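Local atomic coordinates of mitochondrial enolase superfamily member 1 (Homo sapiens, PDB entry 4A35), a protein that catalyses the magnesium-dependent dehydration of L-fuconate to 2-keto-3-deoxy-L-fuconate, a step in the breakdown of L-fucose. Residues D283-H288 with F314-Q319; H393-Y398 with E421-K426; L138-D143 with D373-S378. All blocks are in the same frame, centred on the assembly; numbering follows the deposited sequence.

Contact 1. Residues D283-H288 with F314-Q319; sequences DDILGH and FKQLLQ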
ATOM      1  N   ASP A 283      -3.008  -8.473  -2.233  1.00 16.17           N
ATOM      2  CA  ASP A 283      -2.875  -7.738  -3.523  1.00 15.89           C
ATOM      3  C   ASP A 283      -3.128  -8.620  -4.749  1.00 18.36           C
ATOM      4  O   ASP A 283      -3.193  -8.107  -5.879  1.00 17.67           O
ATOM      5  CB  ASP A 283      -1.434  -7.197  -3.680  1.00 17.84           C
ATOM      6  CG  ASP A 283      -1.017  -6.193  -2.635  1.00 28.32           C
ATOM      7  OD1 ASP A 283      -1.804  -5.257  -2.361  1.00 26.64           O
ATOM      8  OD2 ASP A 283       0.119  -6.303  -2.135  1.00 27.76           O
ATOM      9  N   ASP A 284      -3.172  -9.953  -4.560  1.00 15.52           N
ATOM     10  CA  ASP A 284      -3.196 -10.791  -5.757  1.00 15.76           C
ATOM     11  C   ASP A 284      -4.630 -11.071  -6.184  1.00 18.23           C
ATOM     12  O   ASP A 284      -5.209 -12.084  -5.824  1.00 16.44           O
ATOM     13  CB  ASP A 284      -2.429 -12.081  -5.493  1.00 17.21           C
ATOM     14  CG  ASP A 284      -1.955 -12.769  -6.769  1.00 19.18           C
ATOM     15  OD1 ASP A 284      -2.415 -12.354  -7.909  1.00 17.86           O
ATOM     16  OD2 ASP A 284      -1.144 -13.691  -6.652  1.00 19.18           O
ATOM     17  N   ILE A 285      -5.166 -10.179  -6.996  1.00 15.87           N
ATOM     18  CA  ILE A 285      -6.519 -10.284  -7.560  1.00 16.22           C
ATOM     19  C   ILE A 285      -6.581 -11.519  -8.449  1.00 20.48           C
ATOM     20  O   ILE A 285      -7.489 -12.344  -8.293  1.00 18.86           O
ATOM     21  CB  ILE A 285      -6.883  -9.002  -8.363  1.00 17.63           C
ATOM     22  CG1 ILE A 285      -6.943  -7.762  -7.427  1.00 16.59           C
ATOM     23  CG2 ILE A 285      -8.174  -9.165  -9.178  1.00 17.53           C
ATOM     24  CD1 ILE A 285      -6.163  -6.536  -8.042  1.00 23.44           C
ATOM     25  N   LEU A 286      -5.623 -11.622  -9.420  1.00 18.17           N
ATOM     26  CA  LEU A 286      -5.616 -12.738 -10.365  1.00 17.92           C
ATOM     27  C   LEU A 286      -5.418 -14.064  -9.622  1.00 18.20           C
ATOM     28  O   LEU A 286      -6.034 -15.082 -10.021  1.00 17.54           O
ATOM     29  CB  LEU A 286      -4.550 -12.564 -11.456  1.00 17.35           C
ATOM     30  CG  LEU A 286      -4.625 -11.222 -12.296  1.00 20.76           C
ATOM     31  CD1 LEU A 286      -3.553 -11.231 -13.420  1.00 20.32           C
ATOM     32  CD2 LEU A 286      -6.003 -11.015 -12.897  1.00 21.61           C
ATOM     33  N   GLY A 287      -4.617 -14.022  -8.564  1.00 17.49           N
ATOM     34  CA  GLY A 287      -4.374 -15.196  -7.726  1.00 18.55           C
ATOM     35  C   GLY A 287      -5.618 -15.712  -7.028  1.00 18.76           C
ATOM     36  O   GLY A 287      -5.892 -16.927  -7.021  1.00 16.59           O
ATOM     37  N   HIS A 288      -6.400 -14.786  -6.445  1.00 18.62           N
ATOM     38  CA  HIS A 288      -7.654 -15.144  -5.785  1.00 17.20           C
ATOM     39  C   HIS A 288      -8.627 -15.749  -6.797  1.00 20.59           C
ATOM     40  O   HIS A 288      -9.238 -16.799  -6.498  1.00 19.06           O
ATOM     41  CB  HIS A 288      -8.272 -13.949  -5.040  1.00 16.54           C
ATOM     42  CG  HIS A 288      -7.697 -13.773  -3.666  1.00 18.21           C
ATOM     43  ND1 HIS A 288      -6.494 -13.121  -3.465  1.00 19.47           N
ATOM     44  CD2 HIS A 288      -8.169 -14.199  -2.465  1.00 21.01           C
ATOM     45  CE1 HIS A 288      -6.281 -13.148  -2.147  1.00 20.03           C
ATOM     46  NE2 HIS A 288      -7.255 -13.776  -1.509  1.00 20.45           N
ATOM     47  N   PHE A 314     -10.665  -3.748  -4.460  1.00 16.40           N
ATOM     48  CA  PHE A 314     -11.990  -4.400  -4.424  1.00 15.93           C
ATOM     49  C   PHE A 314     -12.676  -4.386  -5.809  1.00 18.11           C
ATOM     50  O   PHE A 314     -13.318  -5.359  -6.200  1.00 16.78           O
ATOM     51  CB  PHE A 314     -12.888  -3.749  -3.391  1.00 15.41           C
ATOM     52  CG  PHE A 314     -12.609  -4.289  -1.992  1.00 14.75           C
ATOM     53  CD1 PHE A 314     -12.812  -5.646  -1.690  1.00 16.47           C
ATOM     54  CD2 PHE A 314     -12.180  -3.446  -0.985  1.00 16.05           C
ATOM     55  CE1 PHE A 314     -12.595  -6.131  -0.383  1.00 16.95           C
ATOM     56  CE2 PHE A 314     -11.991  -3.923   0.325  1.00 18.93           C
ATOM     57  CZ  PHE A 314     -12.194  -5.261   0.612  1.00 17.24           C
ATOM     58  N   LYS A 315     -12.567  -3.287  -6.527  1.00 15.69           N
ATOM     59  CA  LYS A 315     -13.170  -3.209  -7.856  1.00 15.64           C
ATOM     60  C   LYS A 315     -12.667  -4.336  -8.747  1.00 19.17           C
ATOM     61  O   LYS A 315     -13.461  -5.030  -9.367  1.00 18.24           O
ATOM     62  CB  LYS A 315     -12.907  -1.839  -8.519  1.00 16.37           C
ATOM     63  CG  LYS A 315     -13.346  -1.812 -10.009  1.00 17.73           C
ATOM     64  CD  LYS A 315     -12.950  -0.513 -10.666  1.00 21.45           C
ATOM     65  CE  LYS A 315     -11.456  -0.448 -11.068  1.00 18.54           C
ATOM     66  NZ  LYS A 315     -11.241   0.578 -12.150  1.00 18.48           N
ATOM     67  N   GLN A 316     -11.367  -4.561  -8.756  1.00 13.94           N
ATOM     68  CA  GLN A 316     -10.770  -5.606  -9.621  1.00 14.09           C
ATOM     69  C   GLN A 316     -11.116  -6.990  -9.126  1.00 15.83           C
ATOM     70  O   GLN A 316     -11.354  -7.864  -9.956  1.00 17.04           O
ATOM     71  CB  GLN A 316      -9.254  -5.428  -9.726  1.00 13.42           C
ATOM     72  CG  GLN A 316      -8.907  -4.087 -10.479  1.00 15.97           C
ATOM     73  CD  GLN A 316      -7.419  -3.892 -10.301  1.00 19.54           C
ATOM     74  OE1 GLN A 316      -6.654  -4.346 -11.139  1.00 16.54           O
ATOM     75  NE2 GLN A 316      -7.005  -3.311  -9.157  1.00 18.08           N
ATOM     76  N   LEU A 317     -11.208  -7.187  -7.782  1.00 14.63           N
ATOM     77  CA  LEU A 317     -11.656  -8.496  -7.240  1.00 14.56           C
ATOM     78  C   LEU A 317     -13.068  -8.848  -7.755  1.00 17.69           C
ATOM     79  O   LEU A 317     -13.339  -9.996  -8.115  1.00 17.15           O
ATOM     80  CB  LEU A 317     -11.682  -8.470  -5.683  1.00 14.68           C
ATOM     81  CG  LEU A 317     -10.274  -8.449  -5.025  1.00 17.37           C
ATOM     82  CD1 LEU A 317     -10.405  -8.089  -3.509  1.00 15.72           C
ATOM     83  CD2 LEU A 317      -9.529  -9.834  -5.240  1.00 20.03           C
ATOM     84  N   LEU A 318     -13.941  -7.835  -7.840  1.00 16.76           N
ATOM     85  CA  LEU A 318     -15.318  -8.003  -8.342  1.00 15.93           C
ATOM     86  C   LEU A 318     -15.259  -8.207  -9.884  1.00 18.83           C
ATOM     87  O   LEU A 318     -15.932  -9.081 -10.405  1.00 17.77           O
ATOM     88  CB  LEU A 318     -16.170  -6.792  -7.957  1.00 15.51           C
ATOM     89  CG  LEU A 318     -16.489  -6.705  -6.421  1.00 19.06           C
ATOM     90  CD1 LEU A 318     -17.036  -5.345  -6.057  1.00 18.59           C
ATOM     91  CD2 LEU A 318     -17.451  -7.836  -6.006  1.00 20.99           C
ATOM     92  N   GLN A 319     -14.473  -7.380 -10.590  1.00 17.00           N
ATOM     93  CA  GLN A 319     -14.321  -7.477 -12.068  1.00 17.70           C
ATOM     94  C   GLN A 319     -13.841  -8.870 -12.523  1.00 20.42           C
ATOM     95  O   GLN A 319     -14.400  -9.425 -13.473  1.00 19.97           O
ATOM     96  CB  GLN A 319     -13.371  -6.427 -12.596  1.00 18.65           C
ATOM     97  CG  GLN A 319     -14.009  -5.055 -12.629  1.00 19.24           C
ATOM     98  CD  GLN A 319     -13.010  -3.996 -13.023  1.00 23.52           C
ATOM     99  OE1 GLN A 319     -11.889  -3.954 -12.520  1.00 20.20           O
ATOM    100  NE2 GLN A 319     -13.380  -3.169 -13.999  1.00 23.09           N
TER

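Contact 2. Residues H393-Y398 with E421-K426; sequences HEHFKY and EESVKK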
ATOM      1  N   HIS A 393     -13.898  -5.430  24.393  1.00 20.10           N
ATOM      2  CA  HIS A 393     -15.104  -4.595  24.363  1.00 20.90           C
ATOM      3  C   HIS A 393     -15.287  -3.767  25.650  1.00 24.38           C
ATOM      4  O   HIS A 393     -15.862  -2.684  25.568  1.00 23.63           O
ATOM      5  CB  HIS A 393     -16.362  -5.450  24.129  1.00 20.98           C
ATOM      6  CG  HIS A 393     -16.254  -6.290  22.895  1.00 22.66           C
ATOM      7  ND1 HIS A 393     -16.308  -5.724  21.630  1.00 23.58           N
ATOM      8  CD2 HIS A 393     -15.951  -7.606  22.775  1.00 24.19           C
ATOM      9  CE1 HIS A 393     -16.096  -6.720  20.780  1.00 22.88           C
ATOM     10  NE2 HIS A 393     -15.891  -7.877  21.427  1.00 23.22           N
ATOM     11  N   GLU A 394     -14.743  -4.233  26.802  1.00 21.72           N
ATOM     12  CA  GLU A 394     -14.826  -3.534  28.100  1.00 22.21           C
ATOM     13  C   GLU A 394     -14.081  -2.160  28.061  1.00 24.99           C
ATOM     14  O   GLU A 394     -14.296  -1.332  28.949  1.00 24.72           O
ATOM     15  CB  GLU A 394     -14.282  -4.418  29.261  1.00 23.99           C
ATOM     16  CG  GLU A 394     -12.791  -4.779  29.212  1.00 28.96           C
ATOM     17  CD  GLU A 394     -12.387  -5.954  28.331  1.00 44.35           C
ATOM     18  OE1 GLU A 394     -13.214  -6.407  27.509  1.00 28.46           O
ATOM     19  OE2 GLU A 394     -11.251  -6.457  28.492  1.00 37.32           O
ATOM     20  N   HIS A 395     -13.251  -1.912  27.015  1.00 19.29           N
ATOM     21  CA  HIS A 395     -12.502  -0.653  26.916  1.00 19.61           C
ATOM     22  C   HIS A 395     -13.253   0.399  26.096  1.00 21.40           C
ATOM     23  O   HIS A 395     -12.794   1.540  26.010  1.00 22.23           O
ATOM     24  CB  HIS A 395     -11.093  -0.889  26.344  1.00 19.76           C
ATOM     25  CG  HIS A 395     -10.289  -1.872  27.147  1.00 24.04           C
ATOM     26  ND1 HIS A 395      -9.987  -1.643  28.475  1.00 26.09           N
ATOM     27  CD2 HIS A 395      -9.803  -3.086  26.800  1.00 25.44           C
ATOM     28  CE1 HIS A 395      -9.306  -2.699  28.885  1.00 25.22           C
ATOM     29  NE2 HIS A 395      -9.131  -3.572  27.914  1.00 25.01           N
ATOM     30  N   PHE A 396     -14.421   0.026  25.548  1.00 20.42           N
ATOM     31  CA  PHE A 396     -15.267   0.937  24.776  1.00 19.94           C
ATOM     32  C   PHE A 396     -16.428   1.412  25.650  1.00 21.96           C
ATOM     33  O   PHE A 396     -17.021   0.635  26.402  1.00 23.85           O
ATOM     34  CB  PHE A 396     -15.768   0.251  23.474  1.00 20.08           C
ATOM     35  CG  PHE A 396     -14.621   0.161  22.485  1.00 19.61           C
ATOM     36  CD1 PHE A 396     -13.646  -0.832  22.613  1.00 23.74           C
ATOM     37  CD2 PHE A 396     -14.404   1.176  21.551  1.00 19.31           C
ATOM     38  CE1 PHE A 396     -12.533  -0.863  21.758  1.00 23.04           C
ATOM     39  CE2 PHE A 396     -13.271   1.156  20.703  1.00 21.13           C
ATOM     40  CZ  PHE A 396     -12.349   0.142  20.816  1.00 21.15           C
ATOM     41  N   LYS A 397     -16.769   2.689  25.505  1.00 19.36           N
ATOM     42  CA  LYS A 397     -17.903   3.318  26.198  1.00 20.24           C
ATOM     43  C   LYS A 397     -19.245   2.675  25.699  1.00 23.64           C
ATOM     44  O   LYS A 397     -20.198   2.510  26.469  1.00 24.54           O
ATOM     45  CB  LYS A 397     -17.867   4.846  25.964  1.00 21.86           C
ATOM     46  CG  LYS A 397     -19.096   5.566  26.604  1.00 25.71           C
ATOM     47  CD  LYS A 397     -19.053   7.102  26.546  1.00 28.60           C
ATOM     48  CE  LYS A 397     -20.275   7.685  27.288  1.00 27.04           C
ATOM     49  NZ  LYS A 397     -20.144   9.170  27.389  1.00 37.50           N
ATOM     50  N   TYR A 398     -19.309   2.356  24.399  1.00 20.02           N
ATOM     51  CA  TYR A 398     -20.504   1.773  23.751  1.00 19.65           C
ATOM     52  C   TYR A 398     -20.150   0.383  23.196  1.00 23.31           C
ATOM     53  O   TYR A 398     -19.965   0.226  21.992  1.00 23.34           O
ATOM     54  CB  TYR A 398     -20.985   2.711  22.635  1.00 20.00           C
ATOM     55  CG  TYR A 398     -21.220   4.124  23.115  1.00 21.61           C
ATOM     56  CD1 TYR A 398     -22.345   4.444  23.880  1.00 24.76           C
ATOM     57  CD2 TYR A 398     -20.283   5.136  22.866  1.00 20.62           C
ATOM     58  CE1 TYR A 398     -22.567   5.751  24.332  1.00 26.45           C
ATOM     59  CE2 TYR A 398     -20.494   6.442  23.306  1.00 21.40           C
ATOM     60  CZ  TYR A 398     -21.654   6.749  24.020  1.00 32.05           C
ATOM     61  OH  TYR A 398     -21.916   8.032  24.455  1.00 29.85           O
ATOM     62  N   GLU A 421     -11.572   6.615  28.905  1.00 21.40           N
ATOM     63  CA  GLU A 421     -10.316   7.328  29.155  1.00 22.93           C
ATOM     64  C   GLU A 421      -9.414   6.588  30.151  1.00 26.95           C
ATOM     65  O   GLU A 421      -8.214   6.588  29.921  1.00 26.27           O
ATOM     66  CB  GLU A 421     -10.532   8.802  29.528  1.00 24.88           C
ATOM     67  CG  GLU A 421     -10.825   9.628  28.272  1.00 22.62           C
ATOM     68  CD  GLU A 421      -9.655   9.816  27.314  1.00 29.02           C
ATOM     69  OE1 GLU A 421      -8.528  10.053  27.801  1.00 25.78           O
ATOM     70  OE2 GLU A 421      -9.857   9.738  26.081  1.00 26.50           O
ATOM     71  N   GLU A 422      -9.971   5.918  31.205  1.00 24.85           N
ATOM     72  CA  GLU A 422      -9.152   5.111  32.140  1.00 24.80           C
ATOM     73  C   GLU A 422      -8.417   3.971  31.355  1.00 26.43           C
ATOM     74  O   GLU A 422      -7.200   3.794  31.547  1.00 25.16           O
ATOM     75  CB  GLU A 422     -10.012   4.539  33.294  1.00 26.69           C
ATOM     76  N   SER A 423      -9.123   3.278  30.431  1.00 23.37           N
ATOM     77  CA  SER A 423      -8.537   2.234  29.560  1.00 23.33           C
ATOM     78  C   SER A 423      -7.436   2.810  28.668  1.00 25.09           C
ATOM     79  O   SER A 423      -6.368   2.219  28.549  1.00 22.97           O
ATOM     80  CB  SER A 423      -9.601   1.584  28.681  1.00 24.92           C
ATOM     81  OG  SER A 423     -10.492   0.867  29.512  1.00 27.78           O
ATOM     82  N   VAL A 424      -7.692   3.973  28.025  1.00 21.84           N
ATOM     83  CA  VAL A 424      -6.681   4.584  27.141  1.00 21.47           C
ATOM     84  C   VAL A 424      -5.386   4.907  27.923  1.00 23.94           C
ATOM     85  O   VAL A 424      -4.281   4.473  27.543  1.00 22.83           O
ATOM     86  CB  VAL A 424      -7.266   5.857  26.478  1.00 23.24           C
ATOM     87  CG1 VAL A 424      -6.184   6.657  25.744  1.00 22.07           C
ATOM     88  CG2 VAL A 424      -8.424   5.494  25.548  1.00 22.04           C
ATOM     89  N   LYS A 425      -5.548   5.588  29.053  1.00 21.88           N
ATOM     90  CA  LYS A 425      -4.397   5.998  29.875  1.00 22.92           C
ATOM     91  C   LYS A 425      -3.580   4.817  30.403  1.00 27.94           C
ATOM     92  O   LYS A 425      -2.343   4.891  30.365  1.00 28.50           O
ATOM     93  CB  LYS A 425      -4.887   6.889  31.041  1.00 26.92           C
ATOM     94  CG  LYS A 425      -5.448   8.187  30.492  1.00 36.40           C
ATOM     95  CD  LYS A 425      -5.975   9.151  31.525  1.00 54.79           C
ATOM     96  CE  LYS A 425      -6.501  10.386  30.823  1.00 68.18           C
ATOM     97  NZ  LYS A 425      -5.421  11.163  30.131  1.00 69.78           N
ATOM     98  N   LYS A 426      -4.237   3.723  30.853  1.00 22.79           N
ATOM     99  CA  LYS A 426      -3.506   2.559  31.395  1.00 23.67           C
ATOM    100  C   LYS A 426      -2.712   1.840  30.292  1.00 25.42           C
ATOM    101  O   LYS A 426      -1.679   1.223  30.572  1.00 23.20           O
ATOM    102  CB  LYS A 426      -4.481   1.529  32.023  1.00 28.34           C
ATOM    103  CG  LYS A 426      -4.689   1.661  33.531  1.00 51.23           C
ATOM    104  CD  LYS A 426      -5.623   0.563  34.034  1.00 68.52           C
ATOM    105  CE  LYS A 426      -5.734   0.542  35.543  1.00 76.13           C
ATOM    106  NZ  LYS A 426      -6.656  -0.526  36.000  1.00 81.86           N
TER

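Contact 3. Residues L138-D143 with D373-S378; sequences LLVDMD and DYISVS. With EDO (1,2-ethanediol), chain G.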
ATOM      1  N   LEU A 138     -27.786   7.364  10.923  1.00 21.36           N
ATOM      2  CA  LEU A 138     -27.444   8.570  10.161  1.00 20.33           C
ATOM      3  C   LEU A 138     -27.404   8.217   8.679  1.00 22.01           C
ATOM      4  O   LEU A 138     -27.946   8.961   7.843  1.00 20.46           O
ATOM      5  CB  LEU A 138     -26.060   9.111  10.630  1.00 19.12           C
ATOM      6  CG  LEU A 138     -25.480  10.303   9.834  1.00 21.24           C
ATOM      7  CD1 LEU A 138     -26.298  11.577  10.156  1.00 22.70           C
ATOM      8  CD2 LEU A 138     -23.957  10.499  10.164  1.00 21.05           C
ATOM      9  N   LEU A 139     -26.749   7.070   8.351  1.00 18.93           N
ATOM     10  CA  LEU A 139     -26.635   6.609   6.967  1.00 18.38           C
ATOM     11  C   LEU A 139     -27.995   6.224   6.396  1.00 22.67           C
ATOM     12  O   LEU A 139     -28.343   6.660   5.280  1.00 21.96           O
ATOM     13  CB  LEU A 139     -25.658   5.422   6.896  1.00 17.02           C
ATOM     14  CG  LEU A 139     -24.189   5.799   7.149  1.00 20.71           C
ATOM     15  CD1 LEU A 139     -23.331   4.544   7.269  1.00 18.73           C
ATOM     16  CD2 LEU A 139     -23.676   6.758   6.043  1.00 20.71           C
ATOM     17  N   VAL A 140     -28.742   5.385   7.133  1.00 20.79           N
ATOM     18  CA  VAL A 140     -30.123   4.957   6.728  1.00 21.01           C
ATOM     19  C   VAL A 140     -31.036   6.177   6.404  1.00 26.07           C
ATOM     20  O   VAL A 140     -31.757   6.147   5.402  1.00 25.41           O
ATOM     21  CB  VAL A 140     -30.759   4.033   7.799  1.00 24.15           C
ATOM     22  CG1 VAL A 140     -32.299   3.926   7.667  1.00 24.34           C
ATOM     23  CG2 VAL A 140     -30.105   2.642   7.770  1.00 22.76           C
ATOM     24  N   ASP A 141     -30.987   7.239   7.229  1.00 22.97           N
ATOM     25  CA  ASP A 141     -31.844   8.411   7.076  1.00 23.89           C
ATOM     26  C   ASP A 141     -31.360   9.411   6.043  1.00 25.60           C
ATOM     27  O   ASP A 141     -32.121  10.298   5.680  1.00 26.58           O
ATOM     28  CB  ASP A 141     -32.016   9.107   8.434  1.00 25.29           C
ATOM     29  CG  ASP A 141     -32.923   8.357   9.416  1.00 27.86           C
ATOM     30  OD1 ASP A 141     -33.563   7.323   8.997  1.00 24.42           O
ATOM     31  OD2 ASP A 141     -33.044   8.818  10.573  1.00 30.16           O
ATOM     32  N   MET A 142     -30.122   9.241   5.524  1.00 21.73           N
ATOM     33  CA  MET A 142     -29.500  10.175   4.601  1.00 21.43           C
ATOM     34  C   MET A 142     -30.168  10.140   3.249  1.00 27.14           C
ATOM     35  O   MET A 142     -30.481   9.071   2.718  1.00 28.16           O
ATOM     36  CB  MET A 142     -28.011   9.818   4.441  1.00 22.33           C
ATOM     37  CG  MET A 142     -27.164  10.991   4.275  1.00 25.98           C
ATOM     38  SD  MET A 142     -25.420  10.544   4.190  1.00 27.27           S
ATOM     39  CE  MET A 142     -24.995  10.557   5.990  1.00 25.06           C
ATOM     40  N   ASP A 143     -30.395  11.312   2.690  1.00 26.73           N
ATOM     41  CA  ASP A 143     -30.931  11.444   1.349  1.00 26.96           C
ATOM     42  C   ASP A 143     -29.928  10.751   0.363  1.00 29.45           C
ATOM     43  O   ASP A 143     -28.714  11.022   0.498  1.00 27.92           O
ATOM     44  CB  ASP A 143     -31.046  12.956   1.064  1.00 30.50           C
ATOM     45  CG  ASP A 143     -31.584  13.302  -0.295  1.00 48.64           C
ATOM     46  OD1 ASP A 143     -30.816  13.227  -1.267  1.00 50.53           O
ATOM     47  OD2 ASP A 143     -32.748  13.736  -0.375  1.00 60.78           O
ATOM     48  N   ASP A 373     -25.914  -1.586   5.342  1.00 16.89           N
ATOM     49  CA  ASP A 373     -25.930  -2.382   4.116  1.00 16.97           C
ATOM     50  C   ASP A 373     -27.289  -3.140   4.000  1.00 20.16           C
ATOM     51  O   ASP A 373     -27.947  -3.091   2.946  1.00 18.93           O
ATOM     52  CB  ASP A 373     -24.755  -3.375   4.074  1.00 17.08           C
ATOM     53  CG  ASP A 373     -24.827  -4.209   2.825  1.00 21.20           C
ATOM     54  OD1 ASP A 373     -24.683  -3.634   1.732  1.00 21.23           O
ATOM     55  OD2 ASP A 373     -25.145  -5.425   2.932  1.00 22.63           O
ATOM     56  N   TYR A 374     -27.659  -3.884   5.059  1.00 17.29           N
ATOM     57  CA  TYR A 374     -28.921  -4.631   5.051  1.00 17.17           C
ATOM     58  C   TYR A 374     -30.146  -3.745   4.834  1.00 23.04           C
ATOM     59  O   TYR A 374     -31.017  -4.066   4.008  1.00 21.29           O
ATOM     60  CB  TYR A 374     -29.124  -5.426   6.368  1.00 17.49           C
ATOM     61  CG  TYR A 374     -30.452  -6.172   6.395  1.00 17.67           C
ATOM     62  CD1 TYR A 374     -30.687  -7.248   5.544  1.00 18.90           C
ATOM     63  CD2 TYR A 374     -31.487  -5.767   7.240  1.00 18.18           C
ATOM     64  CE1 TYR A 374     -31.913  -7.911   5.541  1.00 20.15           C
ATOM     65  CE2 TYR A 374     -32.719  -6.431   7.248  1.00 18.65           C
ATOM     66  CZ  TYR A 374     -32.924  -7.503   6.407  1.00 20.01           C
ATOM     67  OH  TYR A 374     -34.146  -8.134   6.413  1.00 20.17           O
ATOM     68  N   ILE A 375     -30.261  -2.665   5.624  1.00 19.51           N
ATOM     69  CA  ILE A 375     -31.439  -1.800   5.556  1.00 19.65           C
ATOM     70  C   ILE A 375     -31.523  -1.047   4.194  1.00 21.42           C
ATOM     71  O   ILE A 375     -32.607  -0.953   3.627  1.00 18.94           O
ATOM     72  CB  ILE A 375     -31.478  -0.810   6.741  1.00 22.09           C
ATOM     73  CG1 ILE A 375     -31.644  -1.567   8.091  1.00 22.89           C
ATOM     74  CG2 ILE A 375     -32.586   0.252   6.533  1.00 21.04           C
ATOM     75  CD1 ILE A 375     -31.336  -0.679   9.341  1.00 19.41           C
ATOM     76  N   SER A 376     -30.386  -0.501   3.714  1.00 20.32           N
ATOM     77  CA  SER A 376     -30.438   0.425   2.579  1.00 18.16           C
ATOM     78  C   SER A 376     -29.739  -0.002   1.295  1.00 20.26           C
ATOM     79  O   SER A 376     -29.896   0.716   0.286  1.00 20.97           O
ATOM     80  CB  SER A 376     -29.848   1.773   3.015  1.00 19.89           C
ATOM     81  OG  SER A 376     -30.596   2.367   4.068  1.00 23.46           O
ATOM     82  N   VAL A 377     -28.903  -1.052   1.306  1.00 19.11           N
ATOM     83  CA  VAL A 377     -28.123  -1.344   0.076  1.00 18.64           C
ATOM     84  C   VAL A 377     -28.418  -2.738  -0.478  1.00 22.05           C
ATOM     85  O   VAL A 377     -28.992  -2.820  -1.559  1.00 22.06           O
ATOM     86  CB  VAL A 377     -26.578  -1.113   0.275  1.00 20.57           C
ATOM     87  CG1 VAL A 377     -25.784  -1.440  -1.007  1.00 20.34           C
ATOM     88  CG2 VAL A 377     -26.292   0.324   0.715  1.00 20.31           C
ATOM     89  N   SER A 378     -27.951  -3.821   0.195  1.00 19.64           N
ATOM     90  CA  SER A 378     -28.184  -5.186  -0.316  1.00 18.86           C
ATOM     91  C   SER A 378     -29.625  -5.663  -0.049  1.00 20.68           C
ATOM     92  O   SER A 378     -30.107  -6.500  -0.788  1.00 21.23           O
ATOM     93  CB  SER A 378     -27.184  -6.165   0.278  1.00 20.45           C
ATOM     94  OG  SER A 378     -27.363  -6.189   1.678  1.00 22.42           O
TER
HETATM   95  C1  EDO G1450     -34.509 -11.106   4.132  1.00 25.15           C
HETATM   96  O1  EDO G1450     -34.331  -9.716   4.313  1.00 24.94           O
HETATM   97  C2  EDO G1450     -33.289 -11.908   4.600  1.00 27.32           C
HETATM   98  O2  EDO G1450     -32.368 -11.987   3.534  1.00 24.39           O

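Contact 1. Residues D283-H288 with F314-Q319
Ile285 packs against Gln316 and Leu317 where two outer helices of the enolase-type TIM barrel, 285-295 and 311-319, lie side by side. The backbones are nearest at Ile285 and Leu317, whose CA atoms are 5.4 Å apart. With CG1 of Ile285 anti to its carbonyl carbon (chi1 -64°), the two branches straddle Gln316, CG2 against its backbone carbonyl and CD1 against its side chain. Ile285 CG2 sits 3.5 Å from Gln316 O, while Ile285 CD1 reaches 3.5 Å from Gln316 NE2. The side chains of Ile285 and Gln316 cross at about a right angle, and CD1 touches both Gln316 CB and the amide end. The amide's NE2, though beside this methyl, bonds to O of Val312 and to O of Asp283 of the second subunit, which ties this pair to the dimer interface. Leu317 contributes one methyl, CD2, lying 3.8 Å from Ile285 CA and continuing to CB of His288. Asp284 is the N-cap of helix 285-295, its OD1 accepting from Gly287 N. The imidazole is held by the backbone of the same residue: His288 ND1 gives a nearly straight bond (163°) to Asp284 O, 2.9 Å away, with that oxygen in the imidazole plane.

Contact 2. Residues H393-Y398 with E421-K426
His395 and Ser423 carry this contact almost alone, in about 100 Å² of buried surface, and the imidazole can be followed atom by atom. Its CB lies 3.7 Å from Ser423 CB, a plain van der Waals approach at the start of the side chain. Chi1 (-57°) puts His395 CG anti to the carbonyl carbon, 3.6 Å from Ser423 OG, and chi2 (-60°) turns ND1 to the serine. At ND1 the approach becomes polar: His395 ND1 and Ser423 OG are 2.8 Å apart in a hydrogen bond with an angle of 161°, and the hydroxyl lies at the ring edge, in plane. His395 CE1, the next atom round, is already 3.8 Å from Ser423 OG. One ring face carries Glu394 CG, 4.0 Å above the plane and over its centre. Beyond the two segments, Phe17 stacks on the imidazole and His427 meets it edge-to-face. The backbone of His395 is hydrogen-bonded to Lys420, just before the helix. The contact thus joins the short 3-10 turn at 393-395, which follows strand 386-388, to the start of helix 421-427, a C-terminal element packed through Val424 and Glu421 on the antiparallel sheet of the enolase-type N-terminal domain.

Contact 3. Residues L138-D143 with D373-S378
Helix 135-141, following the long helix 110-131, meets the last turns of helix 362-377 through Val140, Ile375 and Ser376. The Val140 CG2 methyl is 3.7 Å from Ile375 CG2, and the two side chains cross at about a right angle. The same Val140 methyl also lies 3.7 Å from Ser376 OG, so one branch of the valine spans two consecutive residues. Val140 CG1, anti to the backbone N (chi1 162°), is 3.9 Å from Ile375 CG2. Glu180 of helix 176-186 touches both Val140 and Ile375. In sequence terms the contact pairs the enolase-type N-terminal family region with the TIM-barrel-like C-terminal one. Residues 373-377 form a wider pi-type turn, where Asp373 O accepts from both Val377 N and Ser378 N, reached from opposite faces of its carbonyl plane. Ser378 OG donates to Asp373 OD2 at 2.7 Å, from above the carboxylate plane, and Asp373 belongs to a magnesium site seen in the crystal together with Tyr188 and Ser380. Tyr374 takes no part in the packing on Val140; its OH is hydrogen-bonded to O1 of a 1,2-ethanediol at 2.6 Å, the diol oxygen lying at the ring edge, in plane. A phenylalanine in its place would probably leave O1 without this phenolic partner. The diol, probably from the crystallisation liquor, also bonds to Leu381 N.

The three contacts sample separate places in the subunit, none touching another. Contact 3 spans the most sequence, and contact 1 falls wholly within that interval; contact 2 opens only after contact 3 has closed. Centres of contacts 1 and 2 lie about 37 Å apart, on opposite sides of the chain's centre, while the centre of contact 3 is about 26 Å from that of contact 1 and about 29 Å from that of contact 2. Contact 1 joins neighbouring barrel helices at the subunit boundary. Helix 362-377 is shared ground: Phe396 and His393 of contact 2 touch it near its start, and towards its other end contact 3 brings in the N-terminal family region, linking both to one barrel helix.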